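Soluble lytic murein transglycosylase (Pseudomonas aeruginosa, PDB 5OHU) cleaves the glycan strands of bacterial peptidoglycan as a lytic transglycosylase of the Slt family, both from strand ends and within the strands. Local coordinates at residues N568-S573 against V597-I602. Residues are numbered along the deposited sequence; the frame is centred on the assembly and turned at random.
Sequences NRVLAS and VWIETI
Leu571 lays its CD2 methyl over one face of the Trp598 indole, a CH-pi contact in which CD2 stands 3.8 Å from the centroid of the six-membered ring and 15° off its normal. On the opposite face, toward the rim, lies Ile602 CG1 from the indole's own segment, so the ring is sandwiched between two aliphatic groups, which limit its tilting.

The remaining cross-segment contact is apolar and converges on one methyl. With chi1 at -177°, Val570 turns CG1 away from its backbone N and out toward Trp598 and Ile599. This methyl meets Ile599 CG1 at 3.7 Å and, obliquely, Trp598 CZ3 at 3.9 Å; the Val570 and Ile599 side chains cross at about a right angle.

Polar groups are served within each segment or by other parts of the chain. Asn568 is the N-cap of helix 569-578: its OD1 accepts from Leu571 N at 3.1 Å and more weakly from Val570 N, tying the first turn that carries both contact residues. The indole's NE1 is satisfied by Trp586 O.

Within the lysozyme-like SLT domain, this buried contact joins the start of helix 569-578 to the end of helix 595-600. Val583 of helix 580-586 touches both Leu571 and Trp598, as does Phe639 of strand 638-639, edge-to-face with the indole.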
# COMPACT_ATOMS: atom_id res chain seq x y z
N ASN A 568 -24.01 -15.17 0.08
CA ASN A 568 -23.08 -15.12 -1.04
C ASN A 568 -21.74 -14.60 -0.51
O ASN A 568 -21.65 -13.45 -0.07
CB ASN A 568 -23.64 -14.22 -2.15
CG ASN A 568 -22.71 -14.10 -3.35
OD1 ASN A 568 -21.49 -13.95 -3.21
ND2 ASN A 568 -23.29 -14.10 -4.55
N ARG A 569 -20.70 -15.44 -0.58
CA ARG A 569 -19.40 -15.13 0.00
C ARG A 569 -18.68 -14.04 -0.77
O ARG A 569 -17.88 -13.29 -0.19
CB ARG A 569 -18.52 -16.40 0.05
CG ARG A 569 -18.85 -17.45 1.13
CD ARG A 569 -18.04 -18.73 0.82
NE ARG A 569 -17.90 -18.91 -0.63
CZ ARG A 569 -16.75 -19.16 -1.25
NH1 ARG A 569 -15.62 -19.20 -0.55
NH2 ARG A 569 -16.75 -19.30 -2.58
N VAL A 570 -18.90 -13.96 -2.08
CA VAL A 570 -18.30 -12.89 -2.88
C VAL A 570 -18.76 -11.52 -2.38
O VAL A 570 -17.95 -10.63 -2.12
CB VAL A 570 -18.63 -13.07 -4.37
CG1 VAL A 570 -17.92 -11.99 -5.18
CG2 VAL A 570 -18.22 -14.46 -4.85
N LEU A 571 -20.07 -11.34 -2.28
CA LEU A 571 -20.59 -10.06 -1.82
C LEU A 571 -20.25 -9.82 -0.35
O LEU A 571 -19.84 -8.72 0.03
CB LEU A 571 -22.10 -10.03 -2.02
CG LEU A 571 -22.53 -10.25 -3.47
CD1 LEU A 571 -24.05 -10.41 -3.56
CD2 LEU A 571 -22.06 -9.08 -4.33
N ALA A 572 -20.42 -10.85 0.49
CA ALA A 572 -20.15 -10.67 1.91
C ALA A 572 -18.68 -10.34 2.17
O ALA A 572 -18.37 -9.53 3.04
CB ALA A 572 -20.57 -11.92 2.68
N SER A 573 -17.77 -10.96 1.41
CA SER A 573 -16.35 -10.64 1.57
C SER A 573 -16.10 -9.19 1.21
O SER A 573 -15.37 -8.48 1.93
CB SER A 573 -15.48 -11.57 0.71
OG SER A 573 -15.60 -12.91 1.15
N VAL A 597 -17.10 -11.11 -13.71
CA VAL A 597 -17.23 -9.73 -14.18
C VAL A 597 -17.43 -8.78 -13.01
O VAL A 597 -16.81 -7.71 -12.93
CB VAL A 597 -18.37 -9.61 -15.21
CG1 VAL A 597 -18.62 -8.11 -15.55
CG2 VAL A 597 -18.07 -10.39 -16.47
N TRP A 598 -18.32 -9.14 -12.08
CA TRP A 598 -18.59 -8.25 -10.95
C TRP A 598 -17.32 -7.99 -10.14
O TRP A 598 -17.03 -6.85 -9.80
CB TRP A 598 -19.67 -8.83 -10.03
CG TRP A 598 -20.06 -7.82 -8.97
CD1 TRP A 598 -20.94 -6.78 -9.11
CD2 TRP A 598 -19.55 -7.73 -7.62
NE1 TRP A 598 -21.02 -6.06 -7.93
CE2 TRP A 598 -20.19 -6.64 -7.00
CE3 TRP A 598 -18.66 -8.50 -6.87
CZ2 TRP A 598 -19.94 -6.28 -5.68
CZ3 TRP A 598 -18.41 -8.14 -5.55
CH2 TRP A 598 -19.05 -7.03 -4.98
N ILE A 599 -16.56 -9.05 -9.85
CA ILE A 599 -15.32 -8.88 -9.09
C ILE A 599 -14.35 -8.00 -9.86
O ILE A 599 -13.75 -7.07 -9.30
CB ILE A 599 -14.68 -10.24 -8.77
CG1 ILE A 599 -15.46 -10.95 -7.67
CG2 ILE A 599 -13.26 -10.03 -8.26
CD1 ILE A 599 -15.38 -12.47 -7.78
N GLU A 600 -14.20 -8.28 -11.16
CA GLU A 600 -13.23 -7.55 -11.96
C GLU A 600 -13.56 -6.06 -12.03
O GLU A 600 -12.66 -5.23 -12.19
CB GLU A 600 -13.18 -8.12 -13.38
CG GLU A 600 -11.95 -7.67 -14.13
CD GLU A 600 -10.69 -8.00 -13.37
OE1 GLU A 600 -10.51 -9.21 -13.03
OE2 GLU A 600 -9.91 -7.05 -13.06
N THR A 601 -14.85 -5.71 -11.93
CA THR A 601 -15.27 -4.32 -12.10
C THR A 601 -15.59 -3.65 -10.78
O THR A 601 -16.24 -2.60 -10.77
CB THR A 601 -16.47 -4.22 -13.05
OG1 THR A 601 -17.59 -4.94 -12.51
CG2 THR A 601 -16.13 -4.80 -14.45
N ILE A 602 -15.13 -4.22 -9.67
CA ILE A 602 -15.21 -3.51 -8.39
C ILE A 602 -14.41 -2.21 -8.49
O ILE A 602 -13.25 -2.22 -8.92
CB ILE A 602 -14.66 -4.40 -7.25
CG1 ILE A 602 -15.69 -5.47 -6.86
CG2 ILE A 602 -14.29 -3.58 -6.01
CD1 ILE A 602 -15.08 -6.52 -5.97